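Local coordinates for transcriptional activator TenA-1 (Sulfolobus solfataricus P2, PDB 2QZC), which probably acts as a TenA-like thiaminase, cleaving thiamine or related compounds, and has an all-helical heme oxygenase-like fold, at residues K21-E26 with S142-Y147; E26-M31 with G201-S206; D39-Y44 with K157-F162. All blocks are in the same frame, centred on the assembly; numbering follows the deposited sequence. Where two conformers were deposited one is given.

Overall arrangement
Three buried contacts hold together one region of an all-helical chain. The first segments come early and in succession, and each meets a helix more than a hundred residues later: helix 18-23 packs on helix 127-148, helix 26-32 on helix 186-208, and helix 38-63 on helix 154-164. Interactions 1 and 2 share Glu26 and have centres about 10 Å apart; interaction 3 lies about 11 Å from interaction 2 and 13 Å from interaction 1. Interaction 1 crosses both others along the chain, whereas interaction 3 falls wholly between the two segments of interaction 2, so that early and late parts of the chain are packed together in the heme oxygenase-like bundle.

Interaction 1 (K21-E26 with S142-Y147); sequences KYVKHE and SIVGDY
Val23 overlaps two side chains of helix 127-148 at once, its CB lying 4.1 Å from Ile143 CG2 and equally far from CG2 of Val144. These are dispersion contacts between branched aliphatic groups, close without being tight. Val144 also reaches the backbone: its CG2 comes within 4.0 Å of the carbonyl oxygen Val23 O, so this one methyl packs over the main chain of the other segment as well as its side chain. That branch stands anti to the carbonyl carbon of Val144 (chi1 171° for CG1), which turns it across the gap. Compact, beta-branched valines suit the place, because the backbones come close, with Val23 CA and Val144 CA only 6.0 Å apart. On its own side of the contact Val23 is also in touch with an aromatic neighbour, CG1 sitting 3.8 Å above one face of the Tyr22 ring, toward the rim.

Just beyond Val23 the helix ends. Lys24 leaves helical geometry and His25 takes the N-cap position of the next helix. One ring nitrogen, ND1, caps helix 26-32 at Phe27 N; the other, NE2, ties the turn to helix 186-208 through a hydrogen bond with Asp204 OD1. A short helix leaning by a few aliphatic groups on a long one, followed by a turn whose histidine N-caps helix 26-32, belongs here to the interhelical packing of the heme oxygenase-like fold.

Interaction 2 (E26-M31 with G201-S206); sequences EFILKM and GFWDAS
Phe27, the second residue of its segment, meets Trp203 along the flank of the indole. Its CG is anti to the backbone N (chi1 -174°), which sends the ring across to helix 186-208. There Trp203 CE3 sits over one face of the phenyl ring, toward the rim and 3.3 Å from Phe27 CD1. The planes of the phenyl and the indole six-membered ring are inclined by 23°, with centroids 4.7 Å apart; they are slid so far that the rings barely overlap. Beside the other end of the phenyl ring, obliquely and on the same side as the indole, Ser206 CB lies 3.8 Å from Phe27 CE2. A serine, being small, lets the phenyl ring lie close to this helix.

Ile28 comes next and meets the NE1-CE2-CZ2 side of the same indole. Its CG1 lies 3.8 Å above one face of Trp203, and the terminal CD1 extends to 3.6 Å from both Trp203 NE1 and CZ2. The CG1-CD1 arm of isoleucine is long enough to run over the indole, while its beta-branch restricts the side chain's rotation. Further along, Met31 (selenomethionine) turns its side chain to Trp159 of the neighbouring helix 154-164.

The axes of segments 26-31 and 201-206 approach to 9.9 Å at 65°, a steep crossing bridged by large rings. Across the contact the chemistry is dispersion between apolar surfaces, while the buried indole N-H is satisfied outside it by a hydrogen bond from Trp203 NE1 to Tyr22 O, which is likely to help set how the indole is turned.

Interaction 3 (D39-Y44 with K157-F162); sequences DIFRYY and KTWASF
One face of the Trp159 indole receives the edge of Phe41, while the edge of the Tyr44 ring points at the indole nitrogen. The first pair is a T-shaped stack that joins helix 38-63 to helix 154-164 in the core of the heme oxygenase-like bundle: the planes stand at 88°, with centroids 5.3 Å apart between the phenyl and the five-membered ring. Phe41 sends its ring across because CG is turned away from the backbone N (chi1 -173°). It leads with its tip, Phe41 CZ lying 3.7 Å from Trp159 CD1, and Trp159 CG falls in the plane of the phenyl ring. The aromatic C-H edge is thus presented to the electron-rich pyrrole.

Large rings suit this site because the backbones stand well apart, Phe41 CA and Trp159 CA being 10.3 Å from each other. A leucine in place of Trp159 would probably open a gap beside the Phe41 edge and leave that ring without the aromatic face it abuts. An imidazole molecule, probably from crystallisation, lies about 4 Å from the Tyr44 side chain, which may mark a pocket.

Tyr44, one turn after Phe41, brings Trp159 NE1 close to its own ring plane, 3.9 Å from Tyr44 CE2. Its hydroxyl is hydrogen-bonded to Tyr141 OH, and the same oxygen, Tyr44 OH, passes 3.7 Å from Trp159 CZ2.

Interaction 1 (K21-E26 with S142-Y147)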
loop_
_atom_site.group_PDB
_atom_site.type_symbol
_atom_site.label_atom_id
_atom_site.label_comp_id
_atom_site.label_asym_id
_atom_site.label_seq_id
_atom_site.Cartn_x
_atom_site.Cartn_y
_atom_site.Cartn_z
ATOM N N LYS A 21 -1.958 31.686 -1.966
ATOM C CA LYS A 21 -3.183 31.560 -2.781
ATOM C C LYS A 21 -3.888 30.229 -2.514
ATOM O O LYS A 21 -5.102 30.119 -2.658
ATOM C CB LYS A 21 -2.910 31.736 -4.267
ATOM C CG LYS A 21 -2.596 33.187 -4.644
ATOM C CD LYS A 21 -2.310 33.364 -6.103
ATOM C CE LYS A 21 -2.035 34.834 -6.418
ATOM N NZ LYS A 21 -1.906 34.999 -7.891
ATOM N N TYR A 22 -3.097 29.209 -2.147
ATOM C CA TYR A 22 -3.596 27.885 -1.773
ATOM C C TYR A 22 -4.070 27.841 -0.315
ATOM O O TYR A 22 -5.252 27.592 -0.045
ATOM C CB TYR A 22 -2.485 26.839 -2.056
ATOM C CG TYR A 22 -2.623 25.460 -1.433
ATOM C CD1 TYR A 22 -3.856 24.863 -1.231
ATOM C CD2 TYR A 22 -1.480 24.712 -1.114
ATOM C CE1 TYR A 22 -3.963 23.604 -0.660
ATOM C CE2 TYR A 22 -1.577 23.430 -0.571
ATOM C CZ TYR A 22 -2.830 22.877 -0.394
ATOM O OH TYR A 22 -2.954 21.613 0.148
ATOM N N VAL A 23 -3.168 28.055 0.630
ATOM C CA VAL A 23 -3.490 27.842 2.042
ATOM C C VAL A 23 -4.303 28.963 2.690
ATOM O O VAL A 23 -4.839 28.748 3.781
ATOM C CB VAL A 23 -2.261 27.474 2.894
ATOM C CG1 VAL A 23 -1.583 26.193 2.375
ATOM C CG2 VAL A 23 -1.276 28.652 3.002
ATOM N N LYS A 24 -4.393 30.107 2.025
ATOM C CA LYS A 24 -5.243 31.226 2.473
ATOM C C LYS A 24 -6.306 31.532 1.420
ATOM O O LYS A 24 -6.815 32.658 1.332
ATOM C CB LYS A 24 -4.405 32.486 2.791
ATOM C CG LYS A 24 -3.339 32.276 3.816
ATOM C CD LYS A 24 -2.551 33.586 4.083
ATOM C CE LYS A 24 -1.636 33.448 5.320
ATOM N NZ LYS A 24 -0.948 34.720 5.596
ATOM N N HIS A 25 -6.711 30.511 0.646
ATOM C CA HIS A 25 -7.734 30.677 -0.388
ATOM C C HIS A 25 -9.070 31.158 0.214
ATOM O O HIS A 25 -9.390 30.817 1.348
ATOM C CB HIS A 25 -7.981 29.310 -1.075
ATOM C CG HIS A 25 -8.703 29.403 -2.377
ATOM N ND1 HIS A 25 -10.075 29.547 -2.489
ATOM C CD2 HIS A 25 -8.220 29.322 -3.638
ATOM C CE1 HIS A 25 -10.386 29.597 -3.774
ATOM N NE2 HIS A 25 -9.274 29.468 -4.493
ATOM N N GLU A 26 -9.819 31.926 -0.577
ATOM C CA GLU A 26 -11.177 32.379 -0.227
ATOM C C GLU A 26 -12.008 31.254 0.402
ATOM O O GLU A 26 -12.698 31.451 1.402
ATOM C CB GLU A 26 -11.881 32.902 -1.472
ATOM C CG GLU A 26 -13.337 33.338 -1.276
ATOM C CD GLU A 26 -13.980 33.889 -2.535
ATOM O OE1 GLU A 26 -13.316 34.003 -3.589
ATOM O OE2 GLU A 26 -15.191 34.196 -2.449
ATOM N N SER A 142 -2.473 19.975 6.413
ATOM C CA SER A 142 -2.049 20.066 7.827
ATOM C C SER A 142 -2.132 21.524 8.304
ATOM O O SER A 142 -2.697 21.815 9.383
ATOM C CB SER A 142 -0.631 19.529 7.981
ATOM O OG SER A 142 -0.297 19.447 9.365
ATOM N N ILE A 143 -1.626 22.446 7.473
ATOM C CA ILE A 143 -1.611 23.898 7.735
ATOM C C ILE A 143 -3.033 24.447 7.793
ATOM O O ILE A 143 -3.404 25.252 8.666
ATOM C CB ILE A 143 -0.780 24.647 6.627
ATOM C CG1 ILE A 143 0.702 24.377 6.864
ATOM C CG2 ILE A 143 -1.036 26.177 6.604
ATOM C CD1 ILE A 143 1.575 24.913 5.779
ATOM N N VAL A 144 -3.825 24.059 6.822
ATOM C CA VAL A 144 -5.192 24.530 6.726
ATOM C C VAL A 144 -6.032 24.040 7.897
ATOM O O VAL A 144 -6.828 24.806 8.449
ATOM C CB VAL A 144 -5.815 24.125 5.368
ATOM C CG1 VAL A 144 -7.341 24.408 5.313
ATOM C CG2 VAL A 144 -5.062 24.816 4.213
ATOM N N GLY A 145 -5.865 22.784 8.274
ATOM C CA GLY A 145 -6.584 22.244 9.424
ATOM C C GLY A 145 -6.253 22.994 10.699
ATOM O O GLY A 145 -7.172 23.298 11.485
ATOM N N ASP A 146 -4.983 23.348 10.912
ATOM C CA ASP A 146 -4.593 24.134 12.114
ATOM C C ASP A 146 -5.278 25.501 12.151
ATOM O O ASP A 146 -5.522 26.044 13.248
ATOM C CB ASP A 146 -3.092 24.351 12.188
ATOM C CG ASP A 146 -2.317 23.075 12.410
ATOM O OD1 ASP A 146 -2.879 22.025 12.813
ATOM O OD2 ASP A 146 -1.092 23.146 12.166
ATOM N N TYR A 147 -5.566 26.071 10.992
ATOM C CA TYR A 147 -6.231 27.360 10.887
ATOM C C TYR A 147 -7.742 27.259 11.084
ATOM O O TYR A 147 -8.351 27.967 11.908
ATOM C CB TYR A 147 -5.907 27.993 9.546
ATOM C CG TYR A 147 -6.522 29.343 9.308
ATOM C CD1 TYR A 147 -6.157 30.443 10.062
ATOM C CD2 TYR A 147 -7.446 29.526 8.292
ATOM C CE1 TYR A 147 -6.742 31.711 9.807
ATOM C CE2 TYR A 147 -8.020 30.757 8.027
ATOM C CZ TYR A 147 -7.665 31.846 8.774
ATOM O OH TYR A 147 -8.265 33.062 8.468
#

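Interaction 2 (E26-M31 with G201-S206)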
loop_
_atom_site.group_PDB
_atom_site.type_symbol
_atom_site.label_atom_id
_atom_site.label_comp_id
_atom_site.label_asym_id
_atom_site.label_seq_id
_atom_site.Cartn_x
_atom_site.Cartn_y
_atom_site.Cartn_z
ATOM N N GLU A 26 -9.819 31.926 -0.577
ATOM C CA GLU A 26 -11.177 32.379 -0.227
ATOM C C GLU A 26 -12.008 31.254 0.402
ATOM O O GLU A 26 -12.698 31.451 1.402
ATOM C CB GLU A 26 -11.881 32.902 -1.472
ATOM C CG GLU A 26 -13.337 33.338 -1.276
ATOM C CD GLU A 26 -13.980 33.889 -2.535
ATOM O OE1 GLU A 26 -13.316 34.003 -3.589
ATOM O OE2 GLU A 26 -15.191 34.196 -2.449
ATOM N N PHE A 27 -11.971 30.066 -0.196
ATOM C CA PHE A 27 -12.727 28.910 0.299
ATOM C C PHE A 27 -12.385 28.656 1.772
ATOM O O PHE A 27 -13.273 28.415 2.588
ATOM C CB PHE A 27 -12.394 27.668 -0.548
ATOM C CG PHE A 27 -13.222 26.446 -0.237
ATOM C CD1 PHE A 27 -12.926 25.615 0.860
ATOM C CD2 PHE A 27 -14.243 26.050 -1.082
ATOM C CE1 PHE A 27 -13.656 24.439 1.107
ATOM C CE2 PHE A 27 -14.978 24.889 -0.839
ATOM C CZ PHE A 27 -14.684 24.086 0.273
ATOM N N ILE A 28 -11.095 28.656 2.089
ATOM C CA ILE A 28 -10.603 28.436 3.450
ATOM C C ILE A 28 -10.973 29.583 4.396
ATOM O O ILE A 28 -11.367 29.331 5.547
ATOM C CB ILE A 28 -9.076 28.226 3.438
ATOM C CG1 ILE A 28 -8.799 26.874 2.752
ATOM C CG2 ILE A 28 -8.445 28.330 4.854
ATOM C CD1 ILE A 28 -7.335 26.772 2.276
ATOM N N LEU A 29 -10.848 30.822 3.924
ATOM C CA LEU A 29 -11.239 31.989 4.734
ATOM C C LEU A 29 -12.712 31.919 5.091
ATOM O O LEU A 29 -13.084 32.263 6.226
ATOM C CB LEU A 29 -10.935 33.292 3.996
ATOM C CG LEU A 29 -9.480 33.556 3.587
ATOM C CD1 LEU A 29 -9.291 34.944 2.871
ATOM C CD2 LEU A 29 -8.529 33.383 4.776
ATOM N N LYS A 30 -13.551 31.441 4.166
ATOM C CA LYS A 30 -14.991 31.304 4.408
ATOM C C LYS A 30 -15.297 30.125 5.325
ATOM O O LYS A 30 -16.309 30.146 6.030
ATOM C CB LYS A 30 -15.801 31.261 3.129
ATOM C CG LYS A 30 -15.678 32.546 2.315
ATOM C CD LYS A 30 -16.588 32.580 1.111
ATOM C CE LYS A 30 -18.034 32.900 1.516
ATOM N NZ LYS A 30 -18.219 34.242 2.214
HETATM N N MSE A 31 -14.454 29.079 5.322
HETATM C CA MSE A 31 -14.599 28.014 6.336
HETATM C C MSE A 31 -14.279 28.562 7.739
HETATM O O MSE A 31 -14.983 28.273 8.707
HETATM C CB MSE A 31 -13.728 26.765 6.052
HETATM C CG MSE A 31 -14.299 25.916 4.977
HETATM SE SE MSE A 31 -13.488 24.139 4.977
HETATM C CE MSE A 31 -11.797 24.620 4.466
ATOM N N GLY A 201 -6.965 25.670 -7.986
ATOM C CA GLY A 201 -8.047 25.390 -8.905
ATOM C C GLY A 201 -9.143 24.543 -8.308
ATOM O O GLY A 201 -10.321 24.703 -8.630
ATOM N N PHE A 202 -8.771 23.616 -7.433
ATOM C CA PHE A 202 -9.755 22.714 -6.779
ATOM C C PHE A 202 -10.726 23.511 -5.896
ATOM O O PHE A 202 -11.945 23.306 -5.955
ATOM C CB PHE A 202 -9.001 21.645 -5.946
ATOM C CG PHE A 202 -9.798 20.409 -5.647
ATOM C CD1 PHE A 202 -10.703 20.357 -4.604
ATOM C CD2 PHE A 202 -9.623 19.268 -6.424
ATOM C CE1 PHE A 202 -11.497 19.167 -4.384
ATOM C CE2 PHE A 202 -10.338 18.105 -6.165
ATOM C CZ PHE A 202 -11.283 18.074 -5.166
ATOM N N TRP A 203 -10.178 24.452 -5.139
ATOM C CA TRP A 203 -11.036 25.316 -4.309
ATOM C C TRP A 203 -11.864 26.233 -5.201
ATOM O O TRP A 203 -13.037 26.474 -4.906
ATOM C CB TRP A 203 -10.214 26.191 -3.383
ATOM C CG TRP A 203 -9.305 25.659 -2.359
ATOM C CD1 TRP A 203 -8.012 26.070 -2.158
ATOM C CD2 TRP A 203 -9.587 24.718 -1.322
ATOM N NE1 TRP A 203 -7.494 25.459 -1.061
ATOM C CE2 TRP A 203 -8.410 24.593 -0.550
ATOM C CE3 TRP A 203 -10.721 23.937 -0.987
ATOM C CZ2 TRP A 203 -8.300 23.710 0.562
ATOM C CZ3 TRP A 203 -10.629 23.094 0.087
ATOM C CH2 TRP A 203 -9.396 22.998 0.873
ATOM N N ASP A 204 -11.262 26.810 -6.247
ATOM C CA ASP A 204 -11.946 27.673 -7.260
ATOM C C ASP A 204 -13.184 26.933 -7.829
ATOM O O ASP A 204 -14.299 27.465 -7.945
ATOM C CB ASP A 204 -11.056 28.004 -8.522
ATOM C CG ASP A 204 -9.805 28.932 -8.280
ATOM O OD1 ASP A 204 -9.766 29.630 -7.265
ATOM O OD2 ASP A 204 -8.840 28.927 -9.156
ATOM N N ALA A 205 -12.953 25.697 -8.248
ATOM C CA ALA A 205 -13.973 24.883 -8.902
ATOM C C ALA A 205 -15.129 24.547 -7.966
ATOM O O ALA A 205 -16.287 24.426 -8.419
ATOM C CB ALA A 205 -13.345 23.608 -9.476
ATOM N N SER A 206 -14.831 24.425 -6.668
ATOM C CA SER A 206 -15.863 24.177 -5.664
ATOM C C SER A 206 -16.673 25.462 -5.434
ATOM O O SER A 206 -17.903 25.396 -5.371
ATOM C CB SER A 206 -15.273 23.601 -4.381
ATOM O OG SER A 206 -14.914 22.231 -4.555
#

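Interaction 3 (D39-Y44 with K157-F162)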
loop_
_atom_site.group_PDB
_atom_site.type_symbol
_atom_site.label_atom_id
_atom_site.label_comp_id
_atom_site.label_asym_id
_atom_site.label_seq_id
_atom_site.Cartn_x
_atom_site.Cartn_y
_atom_site.Cartn_z
ATOM N N ASP A 39 -23.957 24.048 0.857
ATOM C CA ASP A 39 -24.104 23.401 -0.476
ATOM C C ASP A 39 -22.759 23.371 -1.230
ATOM O O ASP A 39 -22.490 22.411 -1.983
ATOM C CB ASP A 39 -25.202 24.020 -1.379
ATOM C CG ASP A 39 -24.845 25.417 -1.933
ATOM O OD1 ASP A 39 -24.644 26.349 -1.128
ATOM O OD2 ASP A 39 -24.796 25.607 -3.177
ATOM N N ILE A 40 -21.944 24.416 -1.042
ATOM C CA ILE A 40 -20.620 24.468 -1.673
ATOM C C ILE A 40 -19.719 23.475 -0.977
ATOM O O ILE A 40 -18.945 22.749 -1.647
ATOM C CB ILE A 40 -20.048 25.886 -1.711
ATOM C CG1 ILE A 40 -20.861 26.698 -2.731
ATOM C CG2 ILE A 40 -18.549 25.886 -2.078
ATOM C CD1 ILE A 40 -20.476 28.157 -2.828
ATOM N N PHE A 41 -19.771 23.413 0.355
ATOM C CA PHE A 41 -18.943 22.435 1.059
ATOM C C PHE A 41 -19.321 21.008 0.684
ATOM O O PHE A 41 -18.442 20.133 0.538
ATOM C CB PHE A 41 -19.064 22.606 2.574
ATOM C CG PHE A 41 -18.106 21.738 3.348
ATOM C CD1 PHE A 41 -16.739 21.979 3.273
ATOM C CD2 PHE A 41 -18.571 20.766 4.213
ATOM C CE1 PHE A 41 -15.852 21.210 3.996
ATOM C CE2 PHE A 41 -17.670 20.008 4.945
ATOM C CZ PHE A 41 -16.322 20.261 4.843
ATOM N N ARG A 42 -20.612 20.740 0.466
ATOM C CA ARG A 42 -21.072 19.421 0.061
ATOM C C ARG A 42 -20.492 19.058 -1.308
ATOM O O ARG A 42 -19.980 17.951 -1.489
ATOM C CB ARG A 42 -22.596 19.365 0.028
ATOM C CG ARG A 42 -23.117 18.026 -0.279
ATOM C CD ARG A 42 -24.654 17.945 -0.249
ATOM N NE ARG A 42 -25.081 16.586 -0.586
ATOM C CZ ARG A 42 -25.346 16.139 -1.816
ATOM N NH1 ARG A 42 -25.268 16.920 -2.883
ATOM N NH2 ARG A 42 -25.708 14.870 -1.972
ATOM N N TYR A 43 -20.546 19.998 -2.245
ATOM C CA TYR A 43 -19.992 19.809 -3.597
ATOM C C TYR A 43 -18.502 19.435 -3.450
ATOM O O TYR A 43 -17.999 18.460 -4.091
ATOM C CB TYR A 43 -20.106 21.096 -4.400
ATOM C CG TYR A 43 -19.439 21.053 -5.749
ATOM C CD1 TYR A 43 -18.067 21.234 -5.879
ATOM C CD2 TYR A 43 -20.173 20.793 -6.910
ATOM C CE1 TYR A 43 -17.461 21.192 -7.112
ATOM C CE2 TYR A 43 -19.564 20.755 -8.173
ATOM C CZ TYR A 43 -18.186 20.945 -8.255
ATOM O OH TYR A 43 -17.558 20.910 -9.477
ATOM N N TYR A 44 -17.787 20.213 -2.629
ATOM C CA TYR A 44 -16.349 19.985 -2.366
ATOM C C TYR A 44 -16.104 18.576 -1.822
ATOM O O TYR A 44 -15.192 17.837 -2.259
ATOM C CB TYR A 44 -15.776 21.055 -1.390
ATOM C CG TYR A 44 -14.488 20.621 -0.730
ATOM C CD1 TYR A 44 -13.281 20.640 -1.437
ATOM C CD2 TYR A 44 -14.486 20.161 0.578
ATOM C CE1 TYR A 44 -12.117 20.171 -0.831
ATOM C CE2 TYR A 44 -13.327 19.727 1.192
ATOM C CZ TYR A 44 -12.150 19.724 0.476
ATOM O OH TYR A 44 -11.004 19.243 1.090
ATOM N N LYS A 157 -15.268 23.022 11.823
ATOM C CA LYS A 157 -14.417 22.602 12.925
ATOM C C LYS A 157 -14.237 21.069 12.899
ATOM O O LYS A 157 -13.141 20.552 13.121
ATOM C CB LYS A 157 -15.036 23.070 14.275
ATOM C CG LYS A 157 -14.193 22.770 15.485
ATOM C CD LYS A 157 -14.861 23.211 16.817
ATOM C CE LYS A 157 -14.963 24.681 16.967
ATOM N NZ LYS A 157 -13.655 25.408 17.024
ATOM N N THR A 158 -15.323 20.349 12.642
ATOM C CA THR A 158 -15.265 18.872 12.559
ATOM C C THR A 158 -14.341 18.416 11.429
ATOM O O THR A 158 -13.488 17.542 11.635
ATOM C CB THR A 158 -16.657 18.257 12.356
ATOM O OG1 THR A 158 -17.500 18.585 13.480
ATOM C CG2 THR A 158 -16.586 16.720 12.236
ATOM N N TRP A 159 -14.507 19.021 10.252
ATOM C CA TRP A 159 -13.631 18.699 9.114
ATOM C C TRP A 159 -12.183 18.960 9.475
ATOM O O TRP A 159 -11.313 18.098 9.264
ATOM C CB TRP A 159 -14.041 19.557 7.913
ATOM C CG TRP A 159 -13.122 19.429 6.707
ATOM C CD1 TRP A 159 -13.202 18.500 5.701
ATOM C CD2 TRP A 159 -12.047 20.290 6.378
ATOM N NE1 TRP A 159 -12.202 18.701 4.807
ATOM C CE2 TRP A 159 -11.464 19.781 5.181
ATOM C CE3 TRP A 159 -11.457 21.393 6.995
ATOM C CZ2 TRP A 159 -10.357 20.383 4.580
ATOM C CZ3 TRP A 159 -10.344 21.961 6.436
ATOM C CH2 TRP A 159 -9.805 21.466 5.209
ATOM N N ALA A 160 -11.907 20.141 10.034
ATOM C CA ALA A 160 -10.549 20.538 10.391
ATOM C C ALA A 160 -9.916 19.676 11.463
ATOM O O ALA A 160 -8.690 19.468 11.439
ATOM C CB ALA A 160 -10.480 22.024 10.797
ATOM N N SER A 161 -10.731 19.120 12.366
ATOM C CA SER A 161 -10.197 18.342 13.494
ATOM C C SER A 161 -9.419 17.135 13.029
ATOM O O SER A 161 -8.453 16.755 13.695
ATOM C CB SER A 161 -11.305 17.939 14.467
ATOM O OG SER A 161 -12.168 16.976 13.888
ATOM N N PHE A 162 -9.798 16.537 11.889
ATOM C CA PHE A 162 -9.003 15.434 11.370
ATOM C C PHE A 162 -7.573 15.882 10.978
ATOM O O PHE A 162 -6.576 15.279 11.384
ATOM C CB PHE A 162 -9.675 14.746 10.216
ATOM C CG PHE A 162 -8.796 13.715 9.575
ATOM C CD1 PHE A 162 -8.264 12.658 10.347
ATOM C CD2 PHE A 162 -8.425 13.830 8.236
ATOM C CE1 PHE A 162 -7.394 11.716 9.770
ATOM C CE2 PHE A 162 -7.584 12.882 7.654
ATOM C CZ PHE A 162 -7.066 11.825 8.426
#